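Coronin (Toxoplasma gondii, PDB 4OZU) probably binds actin filaments, as coronins generally do, and is represented here by its WD40-repeat beta-propeller domain. Local coordinates at residues C212-T222 against F235-E246; S310-I320 against G333-G341. All blocks are in the same frame, centred on the assembly; numbering follows the deposited sequence.

Contact 1 of 2, residues C212-T222 against F235-E246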
loop_
_atom_site.group_PDB
_atom_site.type_symbol
_atom_site.label_atom_id
_atom_site.label_comp_id
_atom_site.label_asym_id
_atom_site.label_seq_id
_atom_site.Cartn_x
_atom_site.Cartn_y
_atom_site.Cartn_z
ATOM N N CYS A 212 -7.278 5.510 -18.746
ATOM C CA CYS A 212 -8.116 5.522 -17.547
ATOM C C CYS A 212 -8.587 6.918 -17.143
ATOM O O CYS A 212 -9.691 7.050 -16.615
ATOM C CB CYS A 212 -7.386 4.852 -16.380
ATOM S SG CYS A 212 -5.816 5.593 -15.896
ATOM N N HIS A 213 -7.771 7.947 -17.390
ATOM C CA HIS A 213 -8.169 9.331 -17.139
ATOM C C HIS A 213 -7.524 10.262 -18.165
ATOM O O HIS A 213 -6.441 9.976 -18.666
ATOM C CB HIS A 213 -7.803 9.734 -15.708
ATOM C CG HIS A 213 -8.463 8.883 -14.669
ATOM N ND1 HIS A 213 -9.746 9.119 -14.223
ATOM C CD2 HIS A 213 -8.029 7.787 -14.006
ATOM C CE1 HIS A 213 -10.074 8.203 -13.328
ATOM N NE2 HIS A 213 -9.046 7.385 -13.176
ATOM N N ASP A 214 -8.203 11.360 -18.489
ATOM C CA ASP A 214 -7.844 12.161 -19.662
ATOM C C ASP A 214 -7.000 13.385 -19.330
ATOM O O ASP A 214 -6.425 14.004 -20.230
ATOM C CB ASP A 214 -9.108 12.602 -20.405
ATOM C CG ASP A 214 -9.893 11.431 -20.966
ATOM O OD1 ASP A 214 -9.281 10.373 -21.231
ATOM O OD2 ASP A 214 -11.123 11.563 -21.138
ATOM N N GLY A 215 -6.928 13.741 -18.052
ATOM C CA GLY A 215 -6.083 14.841 -17.611
ATOM C C GLY A 215 -4.614 14.470 -17.693
ATOM O O GLY A 215 -4.280 13.339 -18.041
ATOM N N SER A 216 -3.735 15.412 -17.366
ATOM C CA SER A 216 -2.297 15.218 -17.556
ATOM C C SER A 216 -1.592 14.634 -16.335
ATOM O O SER A 216 -0.659 13.844 -16.476
ATOM C CB SER A 216 -1.634 16.548 -17.929
ATOM O OG SER A 216 -2.167 17.059 -19.137
ATOM N N LYS A 217 -2.029 15.019 -15.139
ATOM C CA LYS A 217 -1.328 14.623 -13.923
ATOM C C LYS A 217 -1.496 13.131 -13.628
ATOM O O LYS A 217 -2.200 12.419 -14.343
ATOM C CB LYS A 217 -1.801 15.467 -12.740
ATOM C CG LYS A 217 -1.324 16.921 -12.814
ATOM C CD LYS A 217 -1.499 17.644 -11.485
ATOM C CE LYS A 217 -2.558 18.731 -11.567
ATOM N NZ LYS A 217 -2.571 19.584 -10.346
ATOM N N ALA A 218 -0.840 12.670 -12.567
ATOM C CA ALA A 218 -0.612 11.243 -12.360
ATOM C C ALA A 218 -1.842 10.455 -11.927
ATOM O O ALA A 218 -2.545 10.840 -10.983
ATOM C CB ALA A 218 0.493 11.048 -11.327
ATOM N N CYS A 219 -2.078 9.344 -12.629
ATOM C CA CYS A 219 -3.085 8.357 -12.246
ATOM C C CYS A 219 -2.478 7.332 -11.294
ATOM O O CYS A 219 -1.287 7.029 -11.382
ATOM C CB CYS A 219 -3.647 7.647 -13.480
ATOM S SG CYS A 219 -4.313 8.754 -14.729
ATOM N N LYS A 220 -3.293 6.814 -10.378
ATOM C CA LYS A 220 -2.833 5.815 -9.418
ATOM C C LYS A 220 -3.876 4.718 -9.369
ATOM O O LYS A 220 -5.052 4.989 -9.571
ATOM C CB LYS A 220 -2.640 6.433 -8.027
ATOM C CG LYS A 220 -1.659 7.594 -7.964
ATOM C CD LYS A 220 -0.216 7.115 -7.945
ATOM C CE LYS A 220 0.750 8.288 -7.951
ATOM N NZ LYS A 220 2.184 7.875 -7.854
ATOM N N CYS A 221 -3.462 3.486 -9.099
ATOM C CA CYS A 221 -4.419 2.394 -9.032
ATOM C C CYS A 221 -4.221 1.518 -7.808
ATOM O O CYS A 221 -3.200 1.577 -7.132
ATOM C CB CYS A 221 -4.345 1.523 -10.288
ATOM S SG CYS A 221 -2.903 0.404 -10.362
ATOM N N THR A 222 -5.251 0.735 -7.521
ATOM C CA THR A 222 -5.144 -0.388 -6.613
ATOM C C THR A 222 -6.252 -1.375 -6.978
ATOM O O THR A 222 -7.210 -1.013 -7.659
ATOM C CB THR A 222 -5.254 0.042 -5.147
ATOM O OG1 THR A 222 -4.807 -1.024 -4.300
ATOM C CG2 THR A 222 -6.676 0.424 -4.800
ATOM N N PHE A 235 -9.375 -0.215 -9.232
ATOM C CA PHE A 235 -9.802 1.154 -8.923
ATOM C C PHE A 235 -8.715 2.134 -9.329
ATOM O O PHE A 235 -7.557 1.898 -9.017
ATOM C CB PHE A 235 -10.080 1.297 -7.428
ATOM C CG PHE A 235 -10.539 2.675 -7.013
ATOM C CD1 PHE A 235 -11.859 3.060 -7.182
ATOM C CD2 PHE A 235 -9.654 3.571 -6.428
ATOM C CE1 PHE A 235 -12.287 4.313 -6.783
ATOM C CE2 PHE A 235 -10.077 4.825 -6.035
ATOM C CZ PHE A 235 -11.398 5.194 -6.210
ATOM N N THR A 236 -9.072 3.222 -10.012
ATOM C CA THR A 236 -8.093 4.259 -10.337
ATOM C C THR A 236 -8.532 5.622 -9.854
ATOM O O THR A 236 -9.728 5.903 -9.757
ATOM C CB THR A 236 -7.819 4.373 -11.861
ATOM O OG1 THR A 236 -9.038 4.679 -12.549
ATOM C CG2 THR A 236 -7.230 3.092 -12.409
ATOM N N THR A 237 -7.537 6.447 -9.533
ATOM C CA THR A 237 -7.712 7.881 -9.355
ATOM C C THR A 237 -6.943 8.578 -10.451
ATOM O O THR A 237 -5.969 8.040 -10.968
ATOM C CB THR A 237 -7.181 8.388 -8.009
ATOM O OG1 THR A 237 -5.756 8.230 -7.981
ATOM C CG2 THR A 237 -7.806 7.634 -6.852
ATOM N N GLY A 238 -7.355 9.787 -10.780
ATOM C CA GLY A 238 -6.670 10.543 -11.799
ATOM C C GLY A 238 -7.325 11.884 -11.982
ATOM O O GLY A 238 -8.028 12.375 -11.093
ATOM N N PHE A 239 -7.091 12.477 -13.142
ATOM C CA PHE A 239 -7.575 13.816 -13.416
ATOM C C PHE A 239 -8.382 13.836 -14.707
ATOM O O PHE A 239 -8.041 13.155 -15.681
ATOM C CB PHE A 239 -6.401 14.789 -13.487
ATOM C CG PHE A 239 -5.662 14.936 -12.184
ATOM C CD1 PHE A 239 -4.800 13.944 -11.747
ATOM C CD2 PHE A 239 -5.839 16.061 -11.394
ATOM C CE1 PHE A 239 -4.123 14.071 -10.542
ATOM C CE2 PHE A 239 -5.159 16.198 -10.192
ATOM C CZ PHE A 239 -4.301 15.203 -9.766
ATOM N N GLY A 240 -9.469 14.598 -14.701
ATOM C CA GLY A 240 -10.281 14.777 -15.889
ATOM C C GLY A 240 -9.660 15.790 -16.831
ATOM O O GLY A 240 -8.610 16.370 -16.532
ATOM N N LYS A 241 -10.322 16.016 -17.963
ATOM C CA LYS A 241 -9.825 16.934 -18.984
ATOM C C LYS A 241 -9.665 18.349 -18.436
ATOM O O LYS A 241 -8.847 19.125 -18.931
ATOM C CB LYS A 241 -10.771 16.948 -20.191
ATOM C CG LYS A 241 -10.067 16.964 -21.539
ATOM C CD LYS A 241 -10.721 16.005 -22.528
ATOM C CE LYS A 241 -12.103 16.482 -22.955
ATOM N NZ LYS A 241 -12.763 15.517 -23.880
ATOM N N MET A 242 -10.449 18.677 -17.415
ATOM C CA MET A 242 -10.387 19.991 -16.784
ATOM C C MET A 242 -9.538 19.952 -15.515
ATOM O O MET A 242 -9.599 20.863 -14.689
ATOM C CB MET A 242 -11.798 20.486 -16.474
ATOM C CG MET A 242 -12.644 20.669 -17.731
ATOM S SD MET A 242 -14.223 21.483 -17.438
ATOM C CE MET A 242 -15.013 20.318 -16.332
ATOM N N GLN A 243 -8.744 18.893 -15.384
ATOM C CA GLN A 243 -7.818 18.707 -14.263
ATOM C C GLN A 243 -8.511 18.586 -12.905
ATOM O O GLN A 243 -7.886 18.805 -11.867
ATOM C CB GLN A 243 -6.801 19.853 -14.221
ATOM C CG GLN A 243 -5.913 19.922 -15.454
ATOM C CD GLN A 243 -4.898 18.792 -15.507
ATOM O OE1 GLN A 243 -4.882 17.913 -14.645
ATOM N NE2 GLN A 243 -4.042 18.815 -16.519
ATOM N N GLU A 244 -9.789 18.221 -12.906
ATOM C CA GLU A 244 -10.475 17.894 -11.659
ATOM C C GLU A 244 -10.077 16.485 -11.230
ATOM O O GLU A 244 -9.766 15.650 -12.075
ATOM C CB GLU A 244 -11.997 18.008 -11.808
ATOM C CG GLU A 244 -12.686 16.907 -12.625
ATOM C CD GLU A 244 -12.726 17.207 -14.115
ATOM O OE1 GLU A 244 -11.701 17.664 -14.668
ATOM O OE2 GLU A 244 -13.792 16.991 -14.734
ATOM N N ARG A 245 -10.084 16.212 -9.929
ATOM C CA ARG A 245 -9.742 14.875 -9.450
ATOM C C ARG A 245 -10.964 13.968 -9.527
ATOM O O ARG A 245 -12.071 14.355 -9.151
ATOM C CB ARG A 245 -9.184 14.925 -8.021
ATOM C CG ARG A 245 -7.932 15.800 -7.915
ATOM C CD ARG A 245 -7.092 15.526 -6.673
ATOM N NE ARG A 245 -7.772 15.893 -5.437
ATOM C CZ ARG A 245 -7.171 15.988 -4.256
ATOM N NH1 ARG A 245 -5.869 15.750 -4.149
ATOM N NH2 ARG A 245 -7.870 16.337 -3.183
ATOM N N GLU A 246 -10.752 12.763 -10.042
ATOM C CA GLU A 246 -11.840 11.832 -10.283
ATOM C C GLU A 246 -11.382 10.399 -10.068
ATOM O O GLU A 246 -10.204 10.139 -9.839
ATOM C CB GLU A 246 -12.375 12.002 -11.703
ATOM C CG GLU A 246 -11.304 11.852 -12.762
ATOM C CD GLU A 246 -11.838 12.043 -14.165
ATOM O OE1 GLU A 246 -12.711 12.915 -14.356
ATOM O OE2 GLU A 246 -11.391 11.310 -15.072
HETATM O O HOH W 1 -10.960 11.557 -17.607
HETATM O O HOH W 2 -12.978 13.501 -21.071
HETATM O O HOH W 3 -4.970 11.655 -14.647
HETATM O O HOH W 4 -5.506 19.861 -10.647
HETATM O O HOH W 5 -4.480 10.530 -8.823
#

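Contact 2 of 2, residues S310-I320 against G333-G341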
loop_
_atom_site.group_PDB
_atom_site.type_symbol
_atom_site.label_atom_id
_atom_site.label_comp_id
_atom_site.label_asym_id
_atom_site.label_seq_id
_atom_site.Cartn_x
_atom_site.Cartn_y
_atom_site.Cartn_z
ATOM N N SER A 310 -8.137 18.003 8.731
ATOM C CA SER A 310 -7.227 18.705 9.624
ATOM C C SER A 310 -6.748 20.001 8.981
ATOM O O SER A 310 -7.190 20.358 7.889
ATOM C CB SER A 310 -6.034 17.818 9.983
ATOM O OG SER A 310 -5.140 17.698 8.894
ATOM N N SER A 311 -5.854 20.703 9.673
ATOM C CA SER A 311 -5.243 21.913 9.136
ATOM C C SER A 311 -3.741 21.722 8.929
ATOM O O SER A 311 -2.992 22.694 8.839
ATOM C CB SER A 311 -5.499 23.099 10.068
ATOM O OG SER A 311 -4.762 22.968 11.269
ATOM N N VAL A 312 -3.313 20.464 8.846
ATOM C CA VAL A 312 -1.902 20.126 8.687
ATOM C C VAL A 312 -1.754 19.145 7.526
ATOM O O VAL A 312 -2.382 18.089 7.536
ATOM C CB VAL A 312 -1.317 19.515 9.979
ATOM C CG1 VAL A 312 0.139 19.111 9.785
ATOM C CG2 VAL A 312 -1.440 20.502 11.127
ATOM N N PRO A 313 -0.942 19.493 6.514
ATOM C CA PRO A 313 -0.820 18.612 5.344
ATOM C C PRO A 313 -0.254 17.230 5.658
ATOM O O PRO A 313 0.543 17.067 6.580
ATOM C CB PRO A 313 0.142 19.380 4.426
ATOM C CG PRO A 313 0.055 20.785 4.863
ATOM C CD PRO A 313 -0.171 20.737 6.334
ATOM N N ILE A 314 -0.688 16.240 4.887
ATOM C CA ILE A 314 -0.084 14.916 4.908
ATOM C C ILE A 314 1.202 14.961 4.090
ATOM O O ILE A 314 1.159 15.242 2.892
ATOM C CB ILE A 314 -1.033 13.849 4.327
ATOM C CG1 ILE A 314 -2.394 13.892 5.025
ATOM C CG2 ILE A 314 -0.422 12.459 4.459
ATOM C CD1 ILE A 314 -3.486 13.180 4.254
ATOM N N LYS A 315 2.344 14.710 4.723
ATOM C CA LYS A 315 3.623 14.728 4.001
ATOM C C LYS A 315 3.905 13.358 3.390
ATOM O O LYS A 315 4.292 13.246 2.227
ATOM C CB LYS A 315 4.768 15.132 4.929
ATOM C CG LYS A 315 4.718 16.583 5.385
ATOM C CD LYS A 315 4.903 17.548 4.226
ATOM C CE LYS A 315 4.894 18.990 4.702
ATOM N NZ LYS A 315 4.979 19.949 3.577
ATOM N N ASN A 316 3.717 12.331 4.209
ATOM C CA ASN A 316 3.783 10.937 3.797
ATOM C C ASN A 316 2.787 10.170 4.648
ATOM O O ASN A 316 2.316 10.675 5.668
ATOM C CB ASN A 316 5.182 10.338 3.988
ATOM C CG ASN A 316 6.226 10.956 3.080
ATOM O OD1 ASN A 316 6.218 10.743 1.864
ATOM N ND2 ASN A 316 7.156 11.693 3.670
ATOM N N PHE A 317 2.469 8.947 4.255
ATOM C CA PHE A 317 1.551 8.156 5.055
ATOM C C PHE A 317 1.631 6.674 4.730
ATOM O O PHE A 317 2.283 6.255 3.772
ATOM C CB PHE A 317 0.120 8.643 4.843
ATOM C CG PHE A 317 -0.477 8.177 3.556
ATOM C CD1 PHE A 317 -0.247 8.866 2.376
ATOM C CD2 PHE A 317 -1.255 7.035 3.524
ATOM C CE1 PHE A 317 -0.790 8.421 1.193
ATOM C CE2 PHE A 317 -1.793 6.587 2.339
ATOM C CZ PHE A 317 -1.565 7.279 1.180
ATOM N N CYS A 318 0.962 5.887 5.561
ATOM C CA CYS A 318 0.669 4.499 5.252
ATOM C C CYS A 318 -0.480 4.093 6.150
ATOM O O CYS A 318 -0.866 4.843 7.048
ATOM C CB CYS A 318 1.878 3.587 5.472
ATOM S SG CYS A 318 2.311 3.332 7.221
ATOM N N PHE A 319 -1.031 2.919 5.889
ATOM C CA PHE A 319 -2.039 2.328 6.756
ATOM C C PHE A 319 -1.457 1.064 7.364
ATOM O O PHE A 319 -0.588 0.434 6.762
ATOM C CB PHE A 319 -3.315 2.007 5.975
ATOM C CG PHE A 319 -4.186 3.203 5.716
ATOM C CD1 PHE A 319 -3.780 4.198 4.847
ATOM C CD2 PHE A 319 -5.419 3.319 6.331
ATOM C CE1 PHE A 319 -4.584 5.291 4.603
ATOM C CE2 PHE A 319 -6.226 4.407 6.091
ATOM C CZ PHE A 319 -5.807 5.394 5.226
ATOM N N ILE A 320 -1.934 0.687 8.544
ATOM C CA ILE A 320 -1.436 -0.510 9.209
ATOM C C ILE A 320 -2.204 -1.723 8.715
ATOM O O ILE A 320 -3.288 -1.585 8.143
ATOM C CB ILE A 320 -1.552 -0.413 10.754
ATOM C CG1 ILE A 320 -3.019 -0.414 11.200
ATOM C CG2 ILE A 320 -0.814 0.822 11.257
ATOM C CD1 ILE A 320 -3.200 -0.425 12.723
ATOM N N GLY A 333 -9.438 0.522 10.672
ATOM C CA GLY A 333 -8.227 0.912 9.974
ATOM C C GLY A 333 -7.496 1.999 10.730
ATOM O O GLY A 333 -8.077 2.663 11.601
ATOM N N ARG A 334 -6.216 2.170 10.419
ATOM C CA ARG A 334 -5.431 3.237 11.033
ATOM C C ARG A 334 -4.397 3.777 10.064
ATOM O O ARG A 334 -3.606 3.025 9.488
ATOM C CB ARG A 334 -4.744 2.747 12.312
ATOM C CG ARG A 334 -4.158 3.877 13.150
ATOM C CD ARG A 334 -3.264 3.358 14.277
ATOM N NE ARG A 334 -3.884 2.270 15.033
ATOM C CZ ARG A 334 -3.212 1.415 15.798
ATOM N NH1 ARG A 334 -1.894 1.524 15.935
ATOM N NH2 ARG A 334 -3.854 0.448 16.437
ATOM N N MET A 335 -4.434 5.089 9.876
ATOM C CA MET A 335 -3.433 5.780 9.081
ATOM C C MET A 335 -2.338 6.319 9.988
ATOM O O MET A 335 -2.615 6.813 11.075
ATOM C CB MET A 335 -4.071 6.925 8.298
ATOM C CG MET A 335 -3.101 7.739 7.462
ATOM S SD MET A 335 -3.860 9.257 6.846
ATOM C CE MET A 335 -5.135 8.595 5.785
ATOM N N LEU A 336 -1.097 6.206 9.533
ATOM C CA LEU A 336 0.020 6.903 10.150
ATOM C C LEU A 336 0.355 8.050 9.220
ATOM O O LEU A 336 0.761 7.834 8.081
ATOM C CB LEU A 336 1.217 5.975 10.355
ATOM C CG LEU A 336 0.911 4.752 11.223
ATOM C CD1 LEU A 336 2.071 3.765 11.228
ATOM C CD2 LEU A 336 0.583 5.199 12.642
ATOM N N LYS A 337 0.141 9.261 9.712
ATOM C CA LYS A 337 0.272 10.480 8.923
ATOM C C LYS A 337 1.527 11.254 9.320
ATOM O O LYS A 337 1.612 11.716 10.441
ATOM C CB LYS A 337 -0.972 11.354 9.135
ATOM C CG LYS A 337 -0.943 12.706 8.444
ATOM C CD LYS A 337 -2.006 13.625 9.028
ATOM C CE LYS A 337 -1.858 15.049 8.515
ATOM N NZ LYS A 337 -2.458 16.026 9.463
ATOM N N GLN A 338 2.497 11.405 8.420
ATOM C CA GLN A 338 3.647 12.263 8.718
ATOM C C GLN A 338 3.236 13.723 8.637
ATOM O O GLN A 338 2.686 14.172 7.625
ATOM C CB GLN A 338 4.813 12.006 7.761
ATOM C CG GLN A 338 6.020 12.917 7.984
ATOM C CD GLN A 338 7.195 12.542 7.094
ATOM O OE1 GLN A 338 7.316 11.391 6.658
ATOM N NE2 GLN A 338 8.062 13.512 6.810
ATOM N N GLU A 339 3.504 14.452 9.714
ATOM C CA GLU A 339 3.294 15.888 9.761
ATOM C C GLU A 339 4.652 16.569 9.832
ATOM O O GLU A 339 5.449 16.284 10.722
ATOM C CB GLU A 339 2.418 16.265 10.956
ATOM C CG GLU A 339 1.027 15.663 10.875
ATOM C CD GLU A 339 0.111 16.133 11.986
ATOM O OE1 GLU A 339 0.619 16.477 13.073
ATOM O OE2 GLU A 339 -1.120 16.155 11.770
ATOM N N ASN A 340 4.906 17.460 8.875
ATOM C CA ASN A 340 6.205 18.102 8.712
ATOM C C ASN A 340 7.318 17.059 8.636
ATOM O O ASN A 340 7.180 16.075 7.911
ATOM C CB ASN A 340 6.433 19.096 9.844
ATOM C CG ASN A 340 5.306 20.098 9.953
ATOM O OD1 ASN A 340 5.070 20.877 9.027
ATOM N ND2 ASN A 340 4.589 20.072 11.069
ATOM N N GLY A 341 8.406 17.260 9.374
ATOM C CA GLY A 341 9.524 16.331 9.341
ATOM C C GLY A 341 9.836 15.689 10.682
ATOM O O GLY A 341 10.888 15.064 10.829
HETATM O O HOH W 6 2.703 18.503 7.246
HETATM O O HOH W 7 -5.566 0.158 8.536
#

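Contact 1 of 2, residues C212-T222 against F235-E246
H213 lies across the 235-246 hairpin and bonds through both ring nitrogens. ND1 meets E246 OE2 at 2.9 Å, almost straight (178°) and in the ring plane, on the anti lone pair of the carboxylate. NE2 meets T236 OG1 at 2.8 Å. With a partner at each nitrogen, the turn of the ring is held. T236 OG1 also bonds W250 NE1, and H213, T236 and W250 match the His-Ser/Thr-Trp hydrogen-bond network of WD40 blades. E246 OE2 also bonds H261.

Two CH-pi contacts follow. G238 CA sits over the H213 ring, 3.9 Å from its centroid. K217 CB lies over the F239 ring, 3.7 Å from its centroid.

The backbones run antiparallel. K220 and T222 pair with T237 and F235 in hydrogen-bonded pairs, and C221 faces T236 between them. G215 N gives a 2.7 Å bond to F239 O. Water 3 bridges K217 O and F239 N where the 212-219 loop draws away from strand 235-239.

Strand 220-223 is an edge strand of its blade, the one nearest the propeller axis. K220, T222 and F235 pack on P273 of strand 271-275, and C221 and T236 on L196 of strand 195-200, sandwiching the hairpin between neighbouring blades.

Contact 2 of 2, residues S310-I320 against G333-G341
K337 NZ is gripped by several oxygens. Across the contact it bonds V312 O at 2.8 Å, from above the carbonyl plane, and S310 OG at 3.2 Å. On its own strand it makes a salt bridge of 2.7 Å to the anti lone pair of E339 OE2, and Y308 OH is a further partner. The lysine chain is extended, with CG anti to the backbone N (chi1 176°), and this carries the ammonium past I314 to the 310-312 loop. I314 CG1 packs across the chain, 3.7 Å from K337 CE. S310 OG also bonds S290 O. V312 CG1 rests against the aliphatic part and carboxyl carbon of E339.

N316 and Q338 lie side by side and point the same way. N316 ND2 donates to Q338 OE1 at 3.0 Å. Q338 OE1 lies near the plane of the N316 amide, but ND2 stands well above the plane of Q338's; the two amides are turned 52° apart. Q338 NE2 bonds N340 O and S30 O, so both ends of this amide are held.

The segments form an antiparallel hairpin in a propeller blade. C318 and L336 are its hydrogen-bonded pair, flanked by the non-hydrogen-bonded pairs F317-K337 and F319-M335. Strand 317-319 is an edge strand of this sheet, and 343-350 lies beyond 331-339.

M335 CB sits over the F319 ring, 4.0 Å from its centroid. The chain then turns at chi3 (-64°), and its methyl CE reaches F319 CZ. The sulfur is oblique to the ring, a Met-aromatic contact. I320 CD1 covers one face of the R334 guanidinium, centrally, while R334 NE forms a salt bridge with E331. F317, F319 and M335 pack on C285 of strand 281-286 in the neighbouring blade.

In the fold
Both contacts join the two strands of a beta hairpin that begins a propeller blade at its inner edge, but in different blades. They come in series along the chain. The centres of contact 1 and contact 2 are about 22 Å apart. The nearest atoms of contact 1 and contact 2 are about 9 Å apart, so they do not touch. Contact 1 is the more buried, though its centre lies farther from the centre of the chain. Its polar core is a histidine held between a threonine and a glutamate. Contact 2 is only partly buried. It relies on a lysine among oxygens, an amide pair and apolar packing. Its sheet also includes strand 16-25, from near the start of the chain.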